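Local coordinates for protein sgbp-b (Bacteroides uniformis, PDB 7K44) that probably binds xyloglucan at the cell surface for the utilization locus of this gut commensal, as a calcium-containing surface glycan-binding protein, at residues Y57-V62 with D90-N95; T65-V68 with A74-S77; E103-V108 with S114-F119; M150-I155 with V162-V167. One frame throughout, in Å; residues are numbered along the deposited sequence.

Contact 1 (Y57-V62 with D90-N95)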
loop_
_atom_site.group_PDB
_atom_site.type_symbol
_atom_site.label_atom_id
_atom_site.label_comp_id
_atom_site.label_asym_id
_atom_site.label_seq_id
_atom_site.Cartn_x
_atom_site.Cartn_y
_atom_site.Cartn_z
ATOM N N TYR A 57 -22.855 -10.063 29.489
ATOM C CA TYR A 57 -23.474 -10.578 30.705
ATOM C C TYR A 57 -24.890 -10.051 30.836
ATOM O O TYR A 57 -25.165 -8.893 30.503
ATOM C CB TYR A 57 -22.680 -10.134 31.933
ATOM C CG TYR A 57 -21.256 -10.574 31.880
ATOM C CD1 TYR A 57 -20.920 -11.895 32.128
ATOM C CD2 TYR A 57 -20.245 -9.685 31.548
ATOM C CE1 TYR A 57 -19.618 -12.315 32.067
ATOM C CE2 TYR A 57 -18.934 -10.099 31.480
ATOM C CZ TYR A 57 -18.629 -11.416 31.740
ATOM O OH TYR A 57 -17.326 -11.838 31.675
ATOM N N GLU A 58 -25.780 -10.900 31.339
ATOM C CA GLU A 58 -27.156 -10.516 31.637
ATOM C C GLU A 58 -27.836 -9.899 30.417
ATOM O O GLU A 58 -28.484 -8.852 30.495
ATOM C CB GLU A 58 -27.228 -9.592 32.855
ATOM N N ILE A 59 -27.653 -10.553 29.267
ATOM C CA ILE A 59 -28.364 -10.151 28.061
ATOM C C ILE A 59 -29.853 -10.165 28.338
ATOM O O ILE A 59 -30.408 -11.160 28.823
ATOM C CB ILE A 59 -28.045 -11.100 26.897
ATOM C CG1 ILE A 59 -26.566 -11.056 26.537
ATOM C CG2 ILE A 59 -28.920 -10.760 25.684
ATOM C CD1 ILE A 59 -26.184 -12.124 25.540
ATOM N N GLN A 60 -30.515 -9.062 28.028
ATOM C CA GLN A 60 -31.961 -8.997 28.152
ATOM C C GLN A 60 -32.679 -9.060 26.818
ATOM O O GLN A 60 -33.724 -9.706 26.716
ATOM C CB GLN A 60 -32.366 -7.753 28.948
ATOM C CG GLN A 60 -31.727 -7.761 30.334
ATOM C CD GLN A 60 -31.757 -6.422 31.027
ATOM O OE1 GLN A 60 -31.908 -5.378 30.392
ATOM N NE2 GLN A 60 -31.605 -6.444 32.346
ATOM N N ARG A 61 -32.117 -8.451 25.777
ATOM C CA ARG A 61 -32.712 -8.523 24.455
ATOM C C ARG A 61 -31.620 -8.461 23.403
ATOM O O ARG A 61 -30.557 -7.877 23.624
ATOM C CB ARG A 61 -33.681 -7.362 24.215
ATOM C CG ARG A 61 -35.097 -7.687 24.562
ATOM C CD ARG A 61 -36.029 -6.510 24.341
ATOM N NE ARG A 61 -36.996 -6.414 25.430
ATOM C CZ ARG A 61 -37.899 -7.349 25.713
ATOM N NH1 ARG A 61 -37.981 -8.458 24.976
ATOM N NH2 ARG A 61 -38.731 -7.177 26.733
ATOM N N VAL A 62 -31.900 -9.078 22.259
ATOM C CA VAL A 62 -31.119 -8.907 21.042
ATOM C C VAL A 62 -32.108 -8.554 19.945
ATOM O O VAL A 62 -33.124 -9.239 19.784
ATOM C CB VAL A 62 -30.344 -10.192 20.685
ATOM C CG1 VAL A 62 -29.577 -10.011 19.374
ATOM C CG2 VAL A 62 -29.398 -10.558 21.812
ATOM N N ASP A 90 -18.442 -13.470 25.001
ATOM C CA ASP A 90 -17.947 -12.540 24.000
ATOM C C ASP A 90 -18.397 -12.875 22.579
ATOM O O ASP A 90 -17.966 -12.202 21.633
ATOM C CB ASP A 90 -16.423 -12.338 24.106
ATOM C CG ASP A 90 -15.621 -13.579 23.728
ATOM O OD1 ASP A 90 -16.220 -14.645 23.475
ATOM O OD2 ASP A 90 -14.374 -13.477 23.686
ATOM N N GLU A 91 -19.257 -13.879 22.410
ATOM C CA GLU A 91 -19.789 -14.228 21.100
ATOM C C GLU A 91 -21.229 -14.702 21.259
ATOM O O GLU A 91 -21.523 -15.532 22.122
ATOM C CB GLU A 91 -18.916 -15.296 20.419
ATOM C CG GLU A 91 -17.499 -14.809 20.093
ATOM C CD GLU A 91 -16.630 -15.837 19.385
ATOM O OE1 GLU A 91 -17.068 -16.997 19.238
ATOM O OE2 GLU A 91 -15.500 -15.479 18.973
ATOM N N ILE A 92 -22.135 -14.145 20.453
ATOM C CA ILE A 92 -23.552 -14.497 20.476
ATOM C C ILE A 92 -23.936 -15.030 19.102
ATOM O O ILE A 92 -23.715 -14.357 18.089
ATOM C CB ILE A 92 -24.433 -13.278 20.816
ATOM C CG1 ILE A 92 -24.055 -12.677 22.168
ATOM C CG2 ILE A 92 -25.897 -13.681 20.810
ATOM C CD1 ILE A 92 -24.666 -11.294 22.390
ATOM N N SER A 93 -24.531 -16.221 19.065
ATOM C CA SER A 93 -24.903 -16.857 17.808
ATOM C C SER A 93 -26.418 -16.919 17.670
ATOM O O SER A 93 -27.124 -17.204 18.639
ATOM C CB SER A 93 -24.314 -18.267 17.720
ATOM O OG SER A 93 -22.903 -18.196 17.567
ATOM N N PHE A 94 -26.911 -16.667 16.458
ATOM C CA PHE A 94 -28.335 -16.820 16.175
ATOM C C PHE A 94 -28.554 -16.881 14.671
ATOM O O PHE A 94 -27.698 -16.475 13.887
ATOM C CB PHE A 94 -29.164 -15.677 16.782
ATOM C CG PHE A 94 -28.850 -14.322 16.208
ATOM C CD1 PHE A 94 -27.838 -13.543 16.745
ATOM C CD2 PHE A 94 -29.565 -13.834 15.123
ATOM C CE1 PHE A 94 -27.543 -12.293 16.211
ATOM C CE2 PHE A 94 -29.278 -12.585 14.583
ATOM C CZ PHE A 94 -28.270 -11.809 15.133
ATOM N N ASN A 95 -29.740 -17.349 14.283
ATOM C CA ASN A 95 -30.145 -17.391 12.883
ATOM C C ASN A 95 -31.041 -16.193 12.580
ATOM O O ASN A 95 -31.874 -15.812 13.408
ATOM C CB ASN A 95 -30.890 -18.694 12.584
ATOM C CG ASN A 95 -30.004 -19.912 12.766
ATOM O OD1 ASN A 95 -28.786 -19.827 12.617
ATOM N ND2 ASN A 95 -30.608 -21.037 13.118
#

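Contact 2 (T65-V68 with A74-S77)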
loop_
_atom_site.group_PDB
_atom_site.type_symbol
_atom_site.label_atom_id
_atom_site.label_comp_id
_atom_site.label_asym_id
_atom_site.label_seq_id
_atom_site.Cartn_x
_atom_site.Cartn_y
_atom_site.Cartn_z
ATOM N N THR A 65 -32.874 -2.951 14.682
ATOM C CA THR A 65 -33.627 -1.705 14.762
ATOM C C THR A 65 -33.362 -0.873 13.516
ATOM O O THR A 65 -32.278 -0.925 12.930
ATOM C CB THR A 65 -33.280 -0.905 16.027
ATOM O OG1 THR A 65 -34.144 0.242 16.120
ATOM C CG2 THR A 65 -31.844 -0.426 16.028
ATOM N N THR A 66 -34.363 -0.089 13.110
ATOM C CA THR A 66 -34.127 0.873 12.041
ATOM C C THR A 66 -33.290 2.057 12.508
ATOM O O THR A 66 -32.704 2.753 11.670
ATOM C CB THR A 66 -35.457 1.371 11.475
ATOM O OG1 THR A 66 -36.323 1.726 12.556
ATOM C CG2 THR A 66 -36.111 0.295 10.624
ATOM N N ALA A 67 -33.217 2.297 13.814
ATOM C CA ALA A 67 -32.417 3.391 14.342
ATOM C C ALA A 67 -30.938 3.190 14.029
ATOM O O ALA A 67 -30.423 2.067 14.010
ATOM C CB ALA A 67 -32.592 3.499 15.854
ATOM N N VAL A 68 -30.254 4.311 13.795
ATOM C CA VAL A 68 -28.816 4.349 13.581
ATOM C C VAL A 68 -28.218 5.407 14.497
ATOM O O VAL A 68 -28.922 6.261 15.044
ATOM C CB VAL A 68 -28.456 4.654 12.113
ATOM C CG1 VAL A 68 -28.953 3.545 11.200
ATOM C CG2 VAL A 68 -29.046 5.992 11.699
ATOM N N ALA A 74 -34.743 3.282 20.699
ATOM C CA ALA A 74 -34.775 2.646 19.392
ATOM C C ALA A 74 -35.883 1.595 19.359
ATOM O O ALA A 74 -36.043 0.832 20.315
ATOM C CB ALA A 74 -33.447 1.956 19.120
ATOM N N PRO A 75 -36.652 1.524 18.277
ATOM C CA PRO A 75 -37.693 0.498 18.190
ATOM C C PRO A 75 -37.095 -0.892 18.041
ATOM O O PRO A 75 -36.036 -1.084 17.438
ATOM C CB PRO A 75 -38.463 0.885 16.925
ATOM C CG PRO A 75 -37.454 1.641 16.100
ATOM C CD PRO A 75 -36.645 2.406 17.098
ATOM N N VAL A 76 -37.798 -1.870 18.607
ATOM C CA VAL A 76 -37.488 -3.283 18.406
ATOM C C VAL A 76 -38.117 -3.714 17.087
ATOM O O VAL A 76 -39.213 -4.284 17.063
ATOM C CB VAL A 76 -37.999 -4.128 19.590
ATOM C CG1 VAL A 76 -37.618 -5.596 19.412
ATOM C CG2 VAL A 76 -37.421 -3.617 20.875
ATOM N N SER A 77 -37.432 -3.431 15.979
ATOM C CA SER A 77 -38.002 -3.677 14.657
ATOM C C SER A 77 -38.137 -5.170 14.367
ATOM O O SER A 77 -39.182 -5.629 13.887
ATOM C CB SER A 77 -37.169 -2.978 13.578
ATOM O OG SER A 77 -36.972 -1.601 13.884
#

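Contact 3 (E103-V108 with S114-F119)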
loop_
_atom_site.group_PDB
_atom_site.type_symbol
_atom_site.label_atom_id
_atom_site.label_comp_id
_atom_site.label_asym_id
_atom_site.label_seq_id
_atom_site.Cartn_x
_atom_site.Cartn_y
_atom_site.Cartn_z
ATOM N N GLU A 103 -31.519 -2.315 6.403
ATOM C CA GLU A 103 -30.403 -1.651 7.058
ATOM C C GLU A 103 -30.873 -0.950 8.322
ATOM O O GLU A 103 -32.029 -0.526 8.431
ATOM C CB GLU A 103 -29.663 -0.661 6.147
ATOM C CG GLU A 103 -30.522 0.134 5.186
ATOM C CD GLU A 103 -29.669 0.981 4.247
ATOM O OE1 GLU A 103 -28.814 1.744 4.747
ATOM O OE2 GLU A 103 -29.840 0.870 3.014
ATOM N N GLY A 104 -29.948 -0.825 9.263
ATOM C CA GLY A 104 -30.183 -0.190 10.539
ATOM C C GLY A 104 -29.070 -0.559 11.498
ATOM O O GLY A 104 -27.888 -0.398 11.178
ATOM N N SER A 105 -29.432 -1.070 12.667
ATOM C CA SER A 105 -28.454 -1.448 13.668
ATOM C C SER A 105 -28.861 -2.778 14.280
ATOM O O SER A 105 -30.043 -3.136 14.317
ATOM C CB SER A 105 -28.285 -0.395 14.781
ATOM O OG SER A 105 -28.027 0.904 14.251
ATOM N N LEU A 106 -27.857 -3.525 14.737
ATOM C CA LEU A 106 -28.068 -4.723 15.542
ATOM C C LEU A 106 -27.676 -4.399 16.975
ATOM O O LEU A 106 -26.588 -3.863 17.212
ATOM C CB LEU A 106 -27.217 -5.870 15.002
ATOM C CG LEU A 106 -27.252 -7.203 15.739
ATOM C CD1 LEU A 106 -28.682 -7.710 15.969
ATOM C CD2 LEU A 106 -26.445 -8.221 14.956
ATOM N N VAL A 107 -28.567 -4.702 17.922
ATOM C CA VAL A 107 -28.430 -4.253 19.303
ATOM C C VAL A 107 -28.385 -5.446 20.250
ATOM O O VAL A 107 -29.183 -6.384 20.126
ATOM C CB VAL A 107 -29.596 -3.322 19.698
ATOM C CG1 VAL A 107 -29.320 -2.704 21.050
ATOM C CG2 VAL A 107 -29.812 -2.254 18.632
ATOM N N VAL A 108 -27.473 -5.386 21.219
ATOM C CA VAL A 108 -27.464 -6.286 22.368
ATOM C C VAL A 108 -27.755 -5.434 23.597
ATOM O O VAL A 108 -26.932 -4.601 23.996
ATOM C CB VAL A 108 -26.126 -7.016 22.521
ATOM C CG1 VAL A 108 -26.149 -7.903 23.766
ATOM C CG2 VAL A 108 -25.810 -7.825 21.278
ATOM N N SER A 114 -26.320 -1.087 26.802
ATOM C CA SER A 114 -26.546 -1.684 25.496
ATOM C C SER A 114 -25.326 -1.460 24.616
ATOM O O SER A 114 -24.553 -0.516 24.817
ATOM C CB SER A 114 -27.782 -1.081 24.811
ATOM O OG SER A 114 -28.979 -1.560 25.396
ATOM N N ALA A 115 -25.148 -2.356 23.651
ATOM C CA ALA A 115 -24.175 -2.184 22.586
ATOM C C ALA A 115 -24.897 -2.321 21.256
ATOM O O ALA A 115 -25.893 -3.041 21.151
ATOM C CB ALA A 115 -23.038 -3.218 22.672
ATOM N N PHE A 116 -24.400 -1.621 20.240
ATOM C CA PHE A 116 -25.000 -1.735 18.921
ATOM C C PHE A 116 -23.940 -1.573 17.845
ATOM O O PHE A 116 -22.840 -1.072 18.092
ATOM C CB PHE A 116 -26.157 -0.748 18.714
ATOM C CG PHE A 116 -25.733 0.695 18.644
ATOM C CD1 PHE A 116 -25.410 1.396 19.793
ATOM C CD2 PHE A 116 -25.689 1.356 17.430
ATOM C CE1 PHE A 116 -25.039 2.729 19.729
ATOM C CE2 PHE A 116 -25.317 2.689 17.359
ATOM C CZ PHE A 116 -24.991 3.373 18.510
ATOM N N THR A 117 -24.292 -1.999 16.638
ATOM C CA THR A 117 -23.373 -1.957 15.513
ATOM C C THR A 117 -24.202 -1.751 14.259
ATOM O O THR A 117 -25.367 -2.166 14.219
ATOM C CB THR A 117 -22.573 -3.274 15.417
ATOM O OG1 THR A 117 -21.536 -3.148 14.436
ATOM C CG2 THR A 117 -23.472 -4.459 15.044
ATOM N N PRO A 118 -23.656 -1.097 13.237
ATOM C CA PRO A 118 -24.389 -0.979 11.973
ATOM C C PRO A 118 -24.687 -2.351 11.394
ATOM O O PRO A 118 -23.928 -3.304 11.575
ATOM C CB PRO A 118 -23.419 -0.204 11.069
ATOM C CG PRO A 118 -22.497 0.485 11.998
ATOM C CD PRO A 118 -22.344 -0.424 13.175
ATOM N N PHE A 119 -25.826 -2.456 10.708
ATOM C CA PHE A 119 -26.208 -3.683 10.030
ATOM C C PHE A 119 -26.800 -3.362 8.667
ATOM O O PHE A 119 -27.580 -2.411 8.530
ATOM C CB PHE A 119 -27.254 -4.503 10.833
ATOM C CG PHE A 119 -27.723 -5.729 10.099
ATOM C CD1 PHE A 119 -26.924 -6.861 10.044
ATOM C CD2 PHE A 119 -28.914 -5.724 9.393
ATOM C CE1 PHE A 119 -27.325 -7.970 9.336
ATOM C CE2 PHE A 119 -29.320 -6.834 8.680
ATOM C CZ PHE A 119 -28.529 -7.960 8.655
#

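Contact 4 (M150-I155 with V162-V167)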
loop_
_atom_site.group_PDB
_atom_site.type_symbol
_atom_site.label_atom_id
_atom_site.label_comp_id
_atom_site.label_asym_id
_atom_site.label_seq_id
_atom_site.Cartn_x
_atom_site.Cartn_y
_atom_site.Cartn_z
ATOM N N MET A 150 -14.310 -8.545 2.589
ATOM C CA MET A 150 -14.858 -9.839 2.967
ATOM C C MET A 150 -15.130 -10.694 1.732
ATOM O O MET A 150 -15.468 -10.186 0.661
ATOM C CB MET A 150 -16.192 -9.603 3.663
ATOM C CG MET A 150 -17.058 -8.623 2.860
ATOM S SD MET A 150 -18.137 -7.555 3.804
ATOM C CE MET A 150 -16.963 -6.508 4.635
ATOM N N ASP A 151 -14.996 -12.011 1.891
ATOM C CA ASP A 151 -15.362 -12.983 0.858
ATOM C C ASP A 151 -14.616 -12.721 -0.451
ATOM O O ASP A 151 -15.209 -12.539 -1.517
ATOM C CB ASP A 151 -16.878 -13.034 0.641
ATOM C CG ASP A 151 -17.634 -13.328 1.913
ATOM O OD1 ASP A 151 -17.169 -14.183 2.699
ATOM O OD2 ASP A 151 -18.684 -12.697 2.131
ATOM N N ILE A 152 -13.290 -12.725 -0.350
ATOM C CA ILE A 152 -12.455 -12.465 -1.514
ATOM C C ILE A 152 -12.559 -13.615 -2.503
ATOM O O ILE A 152 -12.487 -14.796 -2.127
ATOM C CB ILE A 152 -11.000 -12.222 -1.094
ATOM C CG1 ILE A 152 -10.868 -10.851 -0.448
ATOM C CG2 ILE A 152 -10.063 -12.323 -2.305
ATOM C CD1 ILE A 152 -9.484 -10.550 0.016
ATOM N N VAL A 153 -12.721 -13.273 -3.776
ATOM C CA VAL A 153 -12.736 -14.243 -4.859
ATOM C C VAL A 153 -11.409 -14.269 -5.606
ATOM O O VAL A 153 -10.915 -15.340 -5.961
ATOM C CB VAL A 153 -13.912 -13.939 -5.812
ATOM C CG1 VAL A 153 -13.839 -14.805 -7.051
ATOM C CG2 VAL A 153 -15.234 -14.148 -5.089
ATOM N N SER A 154 -10.818 -13.104 -5.855
ATOM C CA SER A 154 -9.588 -13.069 -6.629
ATOM C C SER A 154 -8.900 -11.736 -6.405
ATOM O O SER A 154 -9.531 -10.737 -6.053
ATOM C CB SER A 154 -9.859 -13.263 -8.126
ATOM O OG SER A 154 -10.660 -12.206 -8.635
ATOM N N ILE A 155 -7.581 -11.747 -6.604
ATOM C CA ILE A 155 -6.781 -10.535 -6.719
ATOM C C ILE A 155 -5.976 -10.668 -8.001
ATOM O O ILE A 155 -5.218 -11.633 -8.167
ATOM C CB ILE A 155 -5.865 -10.330 -5.502
ATOM C CG1 ILE A 155 -6.689 -10.337 -4.213
ATOM C CG2 ILE A 155 -5.089 -9.019 -5.648
ATOM C CD1 ILE A 155 -5.880 -10.134 -2.957
ATOM N N VAL A 162 -3.314 -13.654 -8.130
ATOM C CA VAL A 162 -2.593 -13.882 -6.883
ATOM C C VAL A 162 -2.943 -15.254 -6.318
ATOM O O VAL A 162 -4.107 -15.680 -6.335
ATOM C CB VAL A 162 -2.954 -12.766 -5.889
ATOM C CG1 VAL A 162 -2.496 -13.104 -4.484
ATOM C CG2 VAL A 162 -2.380 -11.433 -6.359
ATOM N N ASP A 163 -1.925 -15.954 -5.814
ATOM C CA ASP A 163 -2.123 -17.188 -5.058
ATOM C C ASP A 163 -2.849 -16.849 -3.761
ATOM O O ASP A 163 -2.277 -16.214 -2.871
ATOM C CB ASP A 163 -0.759 -17.819 -4.772
ATOM C CG ASP A 163 -0.852 -19.133 -3.982
ATOM O OD1 ASP A 163 -1.937 -19.482 -3.467
ATOM O OD2 ASP A 163 0.183 -19.823 -3.871
ATOM N N LEU A 164 -4.113 -17.272 -3.642
ATOM C CA LEU A 164 -4.907 -16.870 -2.487
ATOM C C LEU A 164 -4.408 -17.479 -1.179
ATOM O O LEU A 164 -4.746 -16.966 -0.110
ATOM C CB LEU A 164 -6.398 -17.159 -2.703
ATOM C CG LEU A 164 -7.100 -16.320 -3.780
ATOM C CD1 LEU A 164 -8.575 -16.689 -3.869
ATOM C CD2 LEU A 164 -6.926 -14.824 -3.537
ATOM N N SER A 165 -3.579 -18.523 -1.241
ATOM C CA SER A 165 -2.975 -19.052 -0.023
ATOM C C SER A 165 -2.006 -18.063 0.620
ATOM O O SER A 165 -1.673 -18.217 1.802
ATOM C CB SER A 165 -2.287 -20.389 -0.306
ATOM O OG SER A 165 -1.078 -20.210 -1.020
ATOM N N THR A 166 -1.560 -17.047 -0.118
ATOM C CA THR A 166 -0.678 -16.021 0.427
ATOM C C THR A 166 -1.426 -14.811 0.970
ATOM O O THR A 166 -0.788 -13.901 1.504
ATOM C CB THR A 166 0.326 -15.553 -0.635
ATOM O OG1 THR A 166 -0.333 -14.659 -1.544
ATOM C CG2 THR A 166 0.900 -16.737 -1.402
ATOM N N VAL A 167 -2.754 -14.776 0.861
ATOM C CA VAL A 167 -3.541 -13.613 1.258
ATOM C C VAL A 167 -3.894 -13.687 2.735
ATOM O O VAL A 167 -4.325 -14.731 3.240
ATOM C CB VAL A 167 -4.810 -13.488 0.395
ATOM C CG1 VAL A 167 -5.611 -12.267 0.815
ATOM C CG2 VAL A 167 -4.445 -13.392 -1.073
HETATM O O HOH W 1 -6.507 -14.485 -7.182
#

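Contact 1 (Y57-V62 with D90-N95)
I59 and V62 meet I92 and F94 in a buried apolar contact between the two sheets of the N-terminal beta sandwich, whose strand order, the same as in the IPT/TIG domain that follows, is consistent with an immunoglobulin-like fold. Strand 59-65 belongs to the sheet that also holds strand 103-110, whereas strand 91-95 pairs with 48-54 in the facing sheet. No hydrogen bond joins the two segments, and even the closest backbone pair, V62 and I92, has CA atoms 9.4 Å apart, so side chains alone bridge the gap.

A classic beta bulge sets the spacing on the first strand. Q60 and R61 both face E109 of strand 103-110, and the extra residue lets I59 and V62, three positions apart, point together toward the other sheet. On the opposing strand, I92 and F94 follow the ordinary alternation, while S93 between them turns from the interface and lies on R50. V108 adds to the packing on I92, and V80 and L106 pack on F94.

V62 approaches F94 obliquely, its CG1 lying 4.4 Å from CE1 of the phenylalanine ring, a looser touch than the one between the isoleucines. Both isoleucines hold CG1 beside the backbone N and opposite the carbonyl carbon (chi1 -63° for I59 and -58° for I92), and both are extended beyond it. The two branches therefore advance from opposite sheets and meet tip to tip, CD1 of I59 standing 3.6 Å from CD1 of I92 and 4.0 Å from its CG1.

Contact 2 (T65-V68 with A74-S77)
T65 and P75 are joined by a side-chain-to-backbone hydrogen bond that closes the base of the loop between strands 59-65 and 78-80. The hydroxyl of T65 works in both directions. As donor, OG1 reaches the carbonyl O of P75 at 2.7 Å, in the carbonyl plane and on a lone pair; as acceptor, the same OG1 takes the N-H of A67 at 3.2 Å, which makes an ST turn. With chi1 at -174°, OG1 is swung to the far side from its own N and beside its carbonyl carbon, where it can serve the next turn and the opposite segment together.

The carbonyl of P75 has a second, weak donor in S77 N, the bond of an inverse gamma turn centred on V76. That turn carries S77 back toward the first segment, and its OG accepts the N-H of T66 at 3.1 Å with a bent angle of 142°. Two hydroxyls, one from each segment, thus tie the loop ends where no regular strand pairing exists.

Small apolar groups fill in beside these bonds. CB of A67 packs against CB of A74 at 3.7 Å, and the proline ring crosses the side chains of T65 and T66 at about a right angle, with CD 3.4 Å from OG1 of T65 and CG 3.7 Å from OG1 of T66. On the other flank strand 103-110 continues the arrangement: S105 bonds the backbone of T65 and, through its hydroxyl, A67 O, while V107 packs against the T65 side chain.

Contact 3 (E103-V108 with S114-F119)
V107 and F116 face each other as a non-hydrogen-bonded pair in the beta hairpin of strands 103-110 and 114-120, an antiparallel ladder at the edge of its sheet. Three hydrogen-bonded pairs, G104 with F119, L106 with T117 and V108 with A115, contribute six backbone bonds. V108 N to A115 O is 2.8 Å long. T117 N to L106 O is 3.0 Å. The short strand axes run at 159° to one another, close to fully antiparallel.

The F116 side chain can be followed outward. CB lies alongside the other strand, 3.5 Å from the carbonyl O of L106 and 4.0 Å from CG2 of V107. CG then sits between the backbone N and the carbonyl carbon (chi1 69°), which stands the ring up from the sheet with its CD2 side turned to S105. CD2 comes to 4.1 Å from CB of S105 and 4.0 Å from its OG, meeting the hydroxyl obliquely; that hydroxyl is already hydrogen-bonded to A67 O. Beyond CD2 the ring leads away from the segment, and I71, from the loop between strands 59-65 and 78-80, also touches F116.

L106, V108, A115, T117 and F119 project from the opposite face. There CG2 of T117 packs 4.0 Å from CB of L106. Strand 59-65 lies on the inner flank of 103-110, with backbone bonds from T65 and Y63 and an edge-to-face ring contact between F64 and F119. Across the sandwich, L106 and V108 rest on I51 and F119 on L49 of strand 48-54, while A115 and T117 reach I34 of strand 33-39.

Contact 4 (M150-I155 with V162-V167)
A water molecule is gripped between I155 and V162: it accepts the N-H of I155 at 3.0 Å and donates to the carbonyl O of V162 at 2.8 Å. Beside it the direct bond from V162 N to I155 O, 2.8 Å long and nearly straight at 166°, continues the pairing of strands 152-157 and 160-161. The water thus stands in for the second, return bond of the same residue pair, at the point where the chain leaves strand geometry for a 3-10 turn.

That turn folds back over the first strand in the IPT/TIG domain. D163 starts it as an Asx turn: S165 N and S165 OG both reach OD1 of D163 from one face of the carboxylate, well above its plane, and the carbonyl O of D163 takes T166 N and T166 OG1. So held, the turn presents L164 and V167 to the strand. L164 crosses I152 at a slant, CD2 lying 4.2 Å from CG2 of I152, and its other branch, CD1, comes 3.4 Å from V153 O.

I155 makes two different apolar contacts. Its CG2 meets CG2 of V162 at 3.7 Å, whereas the CG1 branch, opposite the carbonyl carbon at chi1 -55°, extends so that CD1 meets CG2 of V167 tip to tip at 4.0 Å. A classic bulge at V153 and S154, which both face T193, lets I152 and I155 point to the same side. Strand 188-194 flanks the contact within this sheet, L190 packing on I155, and strand 175-179 of the facing sheet supplies L176 against I152 and F178 against V162 and V167.

Overall arrangement
Contacts 1 to 3 share the N-terminal beta sandwich, while contact 4 lies in the IPT/TIG domain that follows. Contact 2 is nested inside the loop closed by contact 1; contacts 3 and 4 follow in series. Contact 1 joins the two sheets, and V62, I92 and F94 also pack on L106, V107 and V108 of contact 3, about 12 Å away between centres. Contact 2 lies about 8 Å from contact 3 between centres, joined to it where S105 meets T65 and A67, strands 59-65 and 103-110 being sheet neighbours. Contact 4, about 29 Å from contact 3 between centres, touches none. Both domains repeat one strand order, consistent with linked modules preceding the calcium-bearing C-terminal region.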